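Local coordinates for protein 6-aminohexanoate-dimer hydrolase (PDB 4GB7) that probably hydrolyses amide bonds such as that of the 6-aminohexanoate dimer, as a serine hydrolase of the beta-lactamase type, at residues I66-K70 against A270-S274; L141-F145 against Y355-W359; T146-I150 against L257-I261; L211-I217 against Q298-G302. All blocks are in the same frame, centred on the assembly; numbering follows the deposited sequence.

Interaction 1: residues I66-K70 against A270-S274; sequences INDVK and AENVS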
loop_
_atom_site.group_PDB
_atom_site.type_symbol
_atom_site.label_atom_id
_atom_site.label_comp_id
_atom_site.label_asym_id
_atom_site.label_seq_id
_atom_site.Cartn_x
_atom_site.Cartn_y
_atom_site.Cartn_z
ATOM N N ILE A 66 15.953 -1.529 -8.192
ATOM C CA ILE A 66 15.483 -1.271 -6.818
ATOM C C ILE A 66 16.401 -0.317 -6.066
ATOM O O ILE A 66 17.593 -0.193 -6.371
ATOM C CB ILE A 66 15.319 -2.546 -5.997
ATOM C CG1 ILE A 66 16.659 -3.231 -5.696
ATOM C CG2 ILE A 66 14.365 -3.503 -6.691
ATOM C CD1 ILE A 66 16.620 -4.210 -4.529
ATOM N N ASN A 67 15.815 0.363 -5.083
ATOM C CA ASN A 67 16.534 1.077 -4.062
ATOM C C ASN A 67 16.219 0.435 -2.737
ATOM O O ASN A 67 15.039 0.300 -2.362
ATOM C CB ASN A 67 16.066 2.522 -3.948
ATOM C CG ASN A 67 16.440 3.357 -5.116
ATOM O OD1 ASN A 67 17.232 2.957 -5.960
ATOM N ND2 ASN A 67 15.904 4.587 -5.147
ATOM N N ASP A 68 17.261 0.042 -2.030
ATOM C CA ASP A 68 17.079 -0.599 -0.732
ATOM C C ASP A 68 16.529 0.355 0.325
ATOM O O ASP A 68 16.937 1.545 0.392
ATOM C CB ASP A 68 18.394 -1.177 -0.229
ATOM C CG ASP A 68 18.829 -2.414 -0.947
ATOM O OD1 ASP A 68 18.026 -3.166 -1.525
ATOM O OD2 ASP A 68 20.050 -2.650 -0.867
ATOM N N VAL A 69 15.666 -0.183 1.188
ATOM C CA VAL A 69 15.161 0.499 2.388
ATOM C C VAL A 69 15.685 -0.274 3.593
ATOM O O VAL A 69 15.185 -1.322 3.944
ATOM C CB VAL A 69 13.632 0.525 2.378
ATOM C CG1 VAL A 69 13.060 1.114 3.670
ATOM C CG2 VAL A 69 13.146 1.206 1.105
ATOM N N LYS A 70 16.737 0.244 4.202
ATOM C CA LYS A 70 17.474 -0.499 5.224
ATOM C C LYS A 70 16.781 -0.533 6.576
ATOM O O LYS A 70 16.251 0.490 7.060
ATOM C CB LYS A 70 18.869 0.094 5.411
ATOM C CG LYS A 70 19.802 -0.140 4.240
ATOM C CD LYS A 70 21.207 0.363 4.507
ATOM C CE LYS A 70 21.337 1.888 4.519
ATOM N NZ LYS A 70 22.666 2.397 5.026
ATOM N N ALA A 270 13.521 6.059 -0.592
ATOM C CA ALA A 270 13.980 4.881 0.111
ATOM C C ALA A 270 14.760 5.291 1.353
ATOM O O ALA A 270 14.560 4.721 2.413
ATOM C CB ALA A 270 14.801 3.947 -0.774
ATOM N N GLU A 271 15.603 6.312 1.236
ATOM C CA GLU A 271 16.402 6.777 2.380
ATOM C C GLU A 271 15.530 7.405 3.451
ATOM O O GLU A 271 15.744 7.180 4.660
ATOM C CB GLU A 271 17.455 7.757 1.907
ATOM C CG GLU A 271 18.584 7.070 1.172
ATOM C CD GLU A 271 19.428 7.984 0.258
ATOM O OE1 GLU A 271 19.142 9.216 -0.005
ATOM O OE2 GLU A 271 20.433 7.433 -0.226
ATOM N N ASN A 272 14.532 8.187 3.017
ATOM C CA ASN A 272 13.552 8.748 3.928
ATOM C C ASN A 272 12.798 7.664 4.678
ATOM O O ASN A 272 12.629 7.738 5.897
ATOM C CB ASN A 272 12.586 9.700 3.190
ATOM C CG ASN A 272 13.124 11.106 3.080
ATOM O OD1 ASN A 272 13.084 11.822 4.081
ATOM N ND2 ASN A 272 13.624 11.516 1.890
ATOM N N VAL A 273 12.302 6.656 3.970
ATOM C CA VAL A 273 11.549 5.632 4.640
ATOM C C VAL A 273 12.436 4.865 5.611
ATOM O O VAL A 273 12.008 4.529 6.734
ATOM C CB VAL A 273 10.851 4.663 3.635
ATOM C CG1 VAL A 273 10.249 3.463 4.373
ATOM C CG2 VAL A 273 9.804 5.402 2.822
ATOM N N SER A 274 13.670 4.598 5.213
ATOM C CA SER A 274 14.632 3.915 6.094
ATOM C C SER A 274 14.962 4.716 7.342
ATOM O O SER A 274 14.849 4.225 8.447
ATOM C CB SER A 274 15.955 3.602 5.362
ATOM O OG SER A 274 16.876 2.969 6.252
#

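Interaction 2: residues L141-F145 against Y355-W359; sequences LAKVF and YHNQW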
loop_
_atom_site.group_PDB
_atom_site.type_symbol
_atom_site.label_atom_id
_atom_site.label_comp_id
_atom_site.label_asym_id
_atom_site.label_seq_id
_atom_site.Cartn_x
_atom_site.Cartn_y
_atom_site.Cartn_z
ATOM N N LEU A 141 -0.113 -0.609 -1.011
ATOM C CA LEU A 141 0.228 -0.497 0.409
ATOM C C LEU A 141 1.337 0.531 0.624
ATOM O O LEU A 141 1.391 1.109 1.657
ATOM C CB LEU A 141 0.631 -1.808 1.034
ATOM C CG LEU A 141 -0.491 -2.697 1.538
ATOM C CD1 LEU A 141 -1.788 -2.686 0.789
ATOM C CD2 LEU A 141 0.006 -4.095 1.865
ATOM N N ALA A 142 2.228 0.717 -0.361
ATOM C CA ALA A 142 3.242 1.748 -0.298
ATOM C C ALA A 142 2.737 3.109 0.005
ATOM O O ALA A 142 3.490 3.940 0.609
ATOM C CB ALA A 142 4.007 1.802 -1.640
ATOM N N LYS A 143 1.506 3.412 -0.381
ATOM C CA LYS A 143 1.094 4.831 -0.327
ATOM C C LYS A 143 1.120 5.440 1.079
ATOM O O LYS A 143 1.383 6.645 1.259
ATOM C CB LYS A 143 -0.310 4.968 -0.922
ATOM C CG LYS A 143 -0.355 4.684 -2.405
ATOM C CD LYS A 143 -1.715 4.915 -3.018
ATOM C CE LYS A 143 -1.682 4.925 -4.556
ATOM N NZ LYS A 143 -1.423 3.606 -5.218
ATOM N N VAL A 144 0.849 4.609 2.072
ATOM C CA VAL A 144 0.762 5.068 3.461
ATOM C C VAL A 144 2.125 5.547 3.997
ATOM O O VAL A 144 2.168 6.361 4.875
ATOM C CB VAL A 144 0.080 4.057 4.393
ATOM C CG1 VAL A 144 -1.368 3.836 3.923
ATOM C CG2 VAL A 144 0.869 2.743 4.540
ATOM N N PHE A 145 3.206 5.058 3.421
ATOM C CA PHE A 145 4.569 5.493 3.787
ATOM C C PHE A 145 4.835 6.877 3.296
ATOM O O PHE A 145 5.379 7.680 4.053
ATOM C CB PHE A 145 5.583 4.467 3.291
ATOM C CG PHE A 145 5.475 3.158 4.037
ATOM C CD1 PHE A 145 6.137 2.976 5.212
ATOM C CD2 PHE A 145 4.681 2.157 3.559
ATOM C CE1 PHE A 145 5.991 1.813 5.935
ATOM C CE2 PHE A 145 4.532 0.992 4.241
ATOM C CZ PHE A 145 5.188 0.811 5.431
ATOM N N TYR A 355 -11.958 8.212 2.579
ATOM C CA TYR A 355 -10.527 8.102 2.305
ATOM C C TYR A 355 -9.847 9.375 2.798
ATOM O O TYR A 355 -10.299 10.477 2.467
ATOM C CB TYR A 355 -10.294 7.966 0.832
ATOM C CG TYR A 355 -8.866 7.673 0.391
ATOM C CD1 TYR A 355 -7.924 8.678 0.273
ATOM C CD2 TYR A 355 -8.467 6.352 0.077
ATOM C CE1 TYR A 355 -6.641 8.410 -0.205
ATOM C CE2 TYR A 355 -7.186 6.080 -0.377
ATOM C CZ TYR A 355 -6.263 7.093 -0.482
ATOM O OH TYR A 355 -5.021 6.829 -0.997
ATOM N N HIS A 356 -8.770 9.217 3.559
ATOM C CA HIS A 356 -8.064 10.359 4.139
ATOM C C HIS A 356 -6.589 10.027 4.263
ATOM O O HIS A 356 -6.228 8.995 4.833
ATOM C CB HIS A 356 -8.659 10.695 5.509
ATOM C CG HIS A 356 -8.238 12.052 6.057
ATOM N ND1 HIS A 356 -7.841 13.081 5.264
ATOM C CD2 HIS A 356 -8.229 12.530 7.347
ATOM C CE1 HIS A 356 -7.546 14.144 6.026
ATOM N NE2 HIS A 356 -7.804 13.826 7.299
ATOM N N ASN A 357 -5.724 10.881 3.712
ATOM C CA ASN A 357 -4.283 10.784 3.904
ATOM C C ASN A 357 -3.676 9.419 3.568
ATOM O O ASN A 357 -2.816 8.885 4.274
ATOM C CB ASN A 357 -3.965 11.211 5.362
ATOM C CG ASN A 357 -4.331 12.668 5.624
ATOM O OD1 ASN A 357 -4.298 13.490 4.696
ATOM N ND2 ASN A 357 -4.707 12.985 6.876
ATOM N N GLN A 358 -4.134 8.884 2.453
ATOM C CA GLN A 358 -3.660 7.638 1.846
ATOM C C GLN A 358 -4.261 6.380 2.456
ATOM O O GLN A 358 -3.878 5.272 2.064
ATOM C CB GLN A 358 -2.133 7.561 1.705
ATOM C CG GLN A 358 -1.482 8.811 1.054
ATOM C CD GLN A 358 -1.774 8.918 -0.443
ATOM O OE1 GLN A 358 -1.111 8.283 -1.267
ATOM N NE2 GLN A 358 -2.741 9.784 -0.807
ATOM N N TRP A 359 -5.206 6.551 3.389
ATOM C CA TRP A 359 -5.910 5.412 4.047
ATOM C C TRP A 359 -7.415 5.338 3.713
ATOM O O TRP A 359 -8.120 6.354 3.617
ATOM C CB TRP A 359 -5.794 5.519 5.567
ATOM C CG TRP A 359 -4.407 5.321 6.069
ATOM C CD1 TRP A 359 -3.426 6.292 6.269
ATOM C CD2 TRP A 359 -3.838 4.090 6.543
ATOM N NE1 TRP A 359 -2.308 5.738 6.769
ATOM C CE2 TRP A 359 -2.496 4.402 6.956
ATOM C CE3 TRP A 359 -4.280 2.758 6.613
ATOM C CZ2 TRP A 359 -1.622 3.440 7.419
ATOM C CZ3 TRP A 359 -3.402 1.810 7.100
ATOM C CH2 TRP A 359 -2.088 2.144 7.502
HETATM O O HOH W 1 0.210 7.169 6.878
#

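Interaction 3: residues T146-I150 against L257-I261; sequences TGAII and LAWII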
loop_
_atom_site.group_PDB
_atom_site.type_symbol
_atom_site.label_atom_id
_atom_site.label_comp_id
_atom_site.label_asym_id
_atom_site.label_seq_id
_atom_site.Cartn_x
_atom_site.Cartn_y
_atom_site.Cartn_z
ATOM N N THR A 146 4.494 7.157 2.032
ATOM C CA THR A 146 4.548 8.523 1.524
ATOM C C THR A 146 3.662 9.446 2.333
ATOM O O THR A 146 4.098 10.548 2.735
ATOM C CB THR A 146 4.212 8.572 0.025
ATOM O OG1 THR A 146 5.295 7.963 -0.689
ATOM C CG2 THR A 146 4.012 10.008 -0.496
ATOM N N GLY A 147 2.451 9.032 2.618
ATOM C CA GLY A 147 1.524 9.839 3.437
ATOM C C GLY A 147 2.088 10.172 4.824
ATOM O O GLY A 147 2.018 11.305 5.299
ATOM N N ALA A 148 2.659 9.173 5.472
ATOM C CA ALA A 148 3.222 9.339 6.813
ATOM C C ALA A 148 4.344 10.355 6.832
ATOM O O ALA A 148 4.410 11.168 7.767
ATOM C CB ALA A 148 3.719 8.005 7.332
ATOM N N ILE A 149 5.222 10.299 5.821
ATOM C CA ILE A 149 6.372 11.214 5.726
ATOM C C ILE A 149 5.886 12.610 5.394
ATOM O O ILE A 149 6.418 13.599 5.962
ATOM C CB ILE A 149 7.481 10.727 4.736
ATOM C CG1 ILE A 149 8.035 9.373 5.256
ATOM C CG2 ILE A 149 8.599 11.775 4.574
ATOM C CD1 ILE A 149 8.813 8.561 4.237
ATOM N N ILE A 150 4.903 12.727 4.499
ATOM C CA ILE A 150 4.314 14.047 4.251
ATOM C C ILE A 150 3.771 14.703 5.527
ATOM O O ILE A 150 4.047 15.904 5.828
ATOM C CB ILE A 150 3.199 13.996 3.194
ATOM C CG1 ILE A 150 3.825 13.796 1.790
ATOM C CG2 ILE A 150 2.354 15.285 3.226
ATOM C CD1 ILE A 150 4.640 14.948 1.191
ATOM N N LEU A 257 3.520 13.700 -4.334
ATOM C CA LEU A 257 3.901 13.815 -2.927
ATOM C C LEU A 257 5.320 13.294 -2.674
ATOM O O LEU A 257 6.087 13.899 -1.976
ATOM C CB LEU A 257 2.864 13.096 -2.032
ATOM C CG LEU A 257 1.466 13.706 -1.943
ATOM C CD1 LEU A 257 0.502 12.808 -1.186
ATOM C CD2 LEU A 257 1.529 15.103 -1.302
ATOM N N ALA A 258 5.665 12.147 -3.236
ATOM C CA ALA A 258 7.029 11.619 -3.100
ATOM C C ALA A 258 8.088 12.539 -3.719
ATOM O O ALA A 258 9.185 12.660 -3.182
ATOM C CB ALA A 258 7.130 10.196 -3.624
ATOM N N TRP A 259 7.763 13.164 -4.863
ATOM C CA TRP A 259 8.654 14.125 -5.479
ATOM C C TRP A 259 8.902 15.287 -4.552
ATOM O O TRP A 259 10.030 15.712 -4.381
ATOM C CB TRP A 259 8.076 14.581 -6.819
ATOM C CG TRP A 259 9.000 15.291 -7.755
ATOM C CD1 TRP A 259 10.332 15.686 -7.559
ATOM C CD2 TRP A 259 8.680 15.668 -9.117
ATOM N NE1 TRP A 259 10.843 16.280 -8.699
ATOM C CE2 TRP A 259 9.874 16.326 -9.668
ATOM C CE3 TRP A 259 7.553 15.546 -9.911
ATOM C CZ2 TRP A 259 9.910 16.790 -10.966
ATOM C CZ3 TRP A 259 7.594 16.022 -11.216
ATOM C CH2 TRP A 259 8.746 16.643 -11.728
ATOM N N ILE A 260 7.873 15.725 -3.848
ATOM C CA ILE A 260 8.022 16.761 -2.840
ATOM C C ILE A 260 8.956 16.309 -1.706
ATOM O O ILE A 260 9.870 17.043 -1.312
ATOM C CB ILE A 260 6.663 17.187 -2.269
ATOM C CG1 ILE A 260 5.823 17.851 -3.376
ATOM C CG2 ILE A 260 6.811 18.138 -1.086
ATOM C CD1 ILE A 260 4.380 18.075 -3.027
ATOM N N ILE A 261 8.754 15.093 -1.206
ATOM C CA ILE A 261 9.653 14.549 -0.177
ATOM C C ILE A 261 11.116 14.652 -0.626
ATOM O O ILE A 261 11.992 15.116 0.137
ATOM C CB ILE A 261 9.293 13.101 0.175
ATOM C CG1 ILE A 261 7.914 13.042 0.859
ATOM C CG2 ILE A 261 10.349 12.446 1.090
ATOM C CD1 ILE A 261 7.346 11.656 1.026
#

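Interaction 4: residues L211-I217 against Q298-G302; sequences LYLASNI and QASAG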
loop_
_atom_site.group_PDB
_atom_site.type_symbol
_atom_site.label_atom_id
_atom_site.label_comp_id
_atom_site.label_asym_id
_atom_site.label_seq_id
_atom_site.Cartn_x
_atom_site.Cartn_y
_atom_site.Cartn_z
ATOM N N LEU A 211 2.178 3.958 -15.035
ATOM C CA LEU A 211 3.270 3.977 -14.057
ATOM C C LEU A 211 4.256 2.893 -14.378
ATOM O O LEU A 211 5.455 3.101 -14.345
ATOM C CB LEU A 211 2.700 3.774 -12.643
ATOM C CG LEU A 211 3.721 3.675 -11.489
ATOM C CD1 LEU A 211 4.276 5.073 -11.225
ATOM C CD2 LEU A 211 3.069 3.054 -10.244
ATOM N N TYR A 212 3.742 1.714 -14.739
ATOM C CA TYR A 212 4.640 0.636 -15.108
ATOM C C TYR A 212 5.394 0.882 -16.447
ATOM O O TYR A 212 6.562 0.574 -16.528
ATOM C CB TYR A 212 3.905 -0.693 -15.141
ATOM C CG TYR A 212 3.264 -1.103 -13.816
ATOM C CD1 TYR A 212 3.777 -0.687 -12.595
ATOM C CD2 TYR A 212 2.220 -1.989 -13.793
ATOM C CE1 TYR A 212 3.213 -1.076 -11.401
ATOM C CE2 TYR A 212 1.614 -2.357 -12.598
ATOM C CZ TYR A 212 2.129 -1.945 -11.409
ATOM O OH TYR A 212 1.532 -2.345 -10.240
ATOM N N LEU A 213 4.734 1.458 -17.460
ATOM C CA LEU A 213 5.409 1.843 -18.695
ATOM C C LEU A 213 6.479 2.911 -18.398
ATOM O O LEU A 213 7.612 2.815 -18.853
ATOM C CB LEU A 213 4.419 2.366 -19.707
ATOM C CG LEU A 213 3.565 1.268 -20.365
ATOM C CD1 LEU A 213 2.274 1.895 -20.902
ATOM C CD2 LEU A 213 4.350 0.502 -21.431
ATOM N N ALA A 214 6.121 3.892 -17.591
ATOM C CA ALA A 214 7.092 4.922 -17.133
ATOM C C ALA A 214 8.332 4.349 -16.456
ATOM O O ALA A 214 9.443 4.902 -16.580
ATOM C CB ALA A 214 6.404 5.926 -16.218
ATOM N N SER A 215 8.136 3.234 -15.743
ATOM C CA SER A 215 9.182 2.571 -15.001
ATOM C C SER A 215 9.885 1.495 -15.815
ATOM O O SER A 215 10.733 0.790 -15.278
ATOM C CB SER A 215 8.587 1.888 -13.761
ATOM O OG SER A 215 7.881 2.781 -12.957
ATOM N N ASN A 216 9.492 1.335 -17.085
ATOM C CA ASN A 216 10.100 0.375 -17.976
ATOM C C ASN A 216 9.877 -1.081 -17.571
ATOM O O ASN A 216 10.745 -1.918 -17.803
ATOM C CB ASN A 216 11.609 0.655 -18.129
ATOM C CG ASN A 216 12.202 -0.026 -19.349
ATOM O OD1 ASN A 216 11.534 -0.167 -20.362
ATOM N ND2 ASN A 216 13.458 -0.448 -19.251
ATOM N N ILE A 217 8.745 -1.380 -16.932
ATOM C CA ILE A 217 8.487 -2.762 -16.496
ATOM C C ILE A 217 7.254 -3.350 -17.181
ATOM O O ILE A 217 6.810 -4.444 -16.830
ATOM C CB ILE A 217 8.427 -2.919 -14.946
ATOM C CG1 ILE A 217 7.222 -2.227 -14.311
ATOM C CG2 ILE A 217 9.710 -2.439 -14.297
ATOM C CD1 ILE A 217 7.065 -2.544 -12.820
ATOM N N GLN A 298 8.865 4.028 -7.401
ATOM C CA GLN A 298 7.405 4.000 -7.494
ATOM C C GLN A 298 6.850 4.157 -6.092
ATOM O O GLN A 298 6.597 3.156 -5.430
ATOM C CB GLN A 298 6.902 2.639 -8.008
ATOM C CG GLN A 298 7.287 2.332 -9.414
ATOM C CD GLN A 298 6.851 0.951 -9.815
ATOM O OE1 GLN A 298 6.392 0.165 -8.978
ATOM N NE2 GLN A 298 7.029 0.634 -11.072
ATOM N N ALA A 299 6.639 5.394 -5.662
ATOM C CA ALA A 299 6.088 5.662 -4.361
ATOM C C ALA A 299 4.683 5.082 -4.163
ATOM O O ALA A 299 4.260 4.811 -3.034
ATOM C CB ALA A 299 6.051 7.188 -4.119
ATOM N N SER A 300 3.962 4.918 -5.275
ATOM C CA SER A 300 2.544 4.581 -5.246
ATOM C C SER A 300 2.350 3.100 -5.239
ATOM O O SER A 300 1.281 2.649 -4.884
ATOM C CB SER A 300 1.803 5.189 -6.452
ATOM O OG SER A 300 2.321 4.683 -7.665
ATOM N N ALA A 301 3.378 2.337 -5.603
ATOM C CA ALA A 301 3.121 0.895 -5.864
ATOM C C ALA A 301 4.312 -0.046 -5.735
ATOM O O ALA A 301 4.169 -1.279 -5.950
ATOM C CB ALA A 301 2.553 0.772 -7.268
ATOM N N GLY A 302 5.490 0.491 -5.422
ATOM C CA GLY A 302 6.731 -0.287 -5.570
ATOM C C GLY A 302 7.465 -0.805 -4.340
ATOM O O GLY A 302 8.573 -1.339 -4.459
HETATM O O HOH W 2 3.346 -3.104 -8.250
#

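Interaction 1: residues I66-K70 against A270-S274
V69 and A270 lead the packing of an edge strand on a helix: strand 66-69 borders a four-stranded antiparallel sheet, and helix 269-278 lies against it. The apolar contacts use both branches of V69. CG1, anti to the backbone N (chi1 175°), crosses the V273 side chain and meets its CG1 at 3.7 Å, while CG2 reaches A270 CB, also at 3.7 Å. A branched, compact residue suits this place, since its two methyls touch A270 and V273, one turn apart on the helix. The A270 CB is itself directed at the strand, touching N67 CB at 3.7 Å and coming to 3.4 Å from D68 O; a small side chain here lets the helix lie close. Polar links flank this patch. Toward the start of the strand N67 bonds K295 through OD1 and E297 through ND2, and the same E297 OE2 receives A270 N, so one carboxylate oxygen ties strand to helix. At the other end the strand has given way to loop, and the hydroxyl of S274 reaches the carbonyl of K70: S274 OG donates to K70 O at 2.7 Å, meeting the C=O at 123° and standing 16° from the carbonyl plane.

Interaction 2: residues L141-F145 against Y355-W359
V144 and W359 make the main apolar contact, a CH-pi interaction. V144 CG1 stands over the indole face, 3.5 Å from the centroid of the five-membered ring and 20° off its normal, with W359 CE2 the nearest ring atom at 3.3 Å. The torsion of V144 (chi1 -62°) sets CG1 anti to the carbonyl carbon, and from there it also comes within 3.4 Å of Q358 O. A valine methyl suits a flat indole, since its C-H groups can rest on the pi face while the N-H at the edge stays available to a water. That edge serves the polar link: water 1, in the ring plane, accepts from W359 NE1 at 2.9 Å and donates to V144 O at 2.9 Å, joining helix backbone and indole. Residues 355-359 form the tip of a two-stranded hairpin, 354-356 with 359-361, closed by a type I' turn from H356 to W359, in which N357 and Q358 take the positive phi this turn requires. The helix side carries an apparent SxxK motif, as in serine hydrolases of the beta-lactamase clan, with K143 NZ bonded to S140, N251 and S300 O. Van der Waals contact joins these two elements beside that lysine: the Q358 chain crosses K143 at about a right angle, OE1 lying 3.4 Å from K143 CB. The amide is fixed by T254, bonded to OE1, and M186 O, bonded to NE2.

Interaction 3: residues T146-I150 against L257-I261
T146 O accepts the helical bond from I150 N at 2.9 Å, and the CD1 methyl of I261 from the facing helix rests against the same oxygen at 3.8 Å. This carbonyl is thus satisfied within its own helix and is simply covered by hydrocarbon across the contact, where no hydrogen bond passes. I261 extends its chain into the dip between T146 and I149; its CD1 is 3.8 Å from I149 CG2, the two side chains crossing at about a right angle. I150 answers from the other helix. Its chain bends at chi2 (-69°), which turns CD1 over the backbone of the partner, 3.6 Å from L257 O and 3.8 Å from I261 CG1, and the L257 side chain crosses it at about a right angle. T146 shares its two branches out: CG2, anti to the backbone N, packs on L257 CB at 3.6 Å, while OG1 faces the A258 methyl more loosely. Beta-branched isoleucine and threonine restrict the side-chain torsions near the backbone, which suits a closely packed interface, and alanine at position 258 leaves room for A299 to pack nearby. The short helical axes approach to 9.8 Å at an angle of 48°, with M186 of helix 182-186 touching I150 and L257. Such buried helix-on-helix packing, joining helix 251-265 to the helix that begins at the apparent SxxK motif, is consistent with the helical part of the serine beta-lactamase fold.

Interaction 4: residues L211-I217 against Q298-G302
The Y212 ring and the Q298 amide meet with their planes 33° apart, the amide nitrogen NE2 lying at the ring edge, 3.8 Å from Y212 CD1. The ring also packs edge-to-face with W47. In the amide plane itself sits S215 OG, which accepts a nearly straight bond from Q298 NE2 (3.0 Å, 171° at the hydrogen), while I217, whose side chain comes from the opposite direction to that of Q298, brings CD1 to the same nitrogen. Glutamine suits this task because its chain, extended beyond CG, carries a donor from the loop 298-302 to the end of helix 206-214. S215 stands just past that helix, its OG anti to the carbonyl carbon (chi1 -56°), and donates to L211 O at 2.8 Å; just beyond, N216 ends the helix in a Schellman motif. Two further links join the segments. L211 CD2 packs on the A301 methyl CB at 3.8 Å and adjoins S300 OG, a hydroxyl bonded to E255. Water 2 donates to A301 O at 3.0 Å and is hydrogen-bonded to Y212 OH at 2.8 Å. The loop passes beside the apparent SxxK motif. Because the S215 hydroxyl spends its hydrogen on L211 O, it can only accept from Q298, and this fixes which end of the amide faces the helix.

How the interactions relate
Interactions 2, 3 and 4 are buried, whereas interaction 1 lies partly at the surface, where an edge strand meets a helix. Helix 143-155 unites 2 and 3: its first turn faces the hairpin and its next turn helix 251-265, with Q358 CG resting on G147 CA between them. Interaction 1 joins this core as V273 and N272 pack on I149 and I261. Interaction 4 reaches it through the loop 298-302, whose A299 touches T146 and A258. The chemistry changes accordingly: no hydrogen bond and mainly apolar packing between the helices, ring face and water at the hairpin, and side-chain hydrogen bonds where a loop or strand end meets a helix, in interactions 1 and 4.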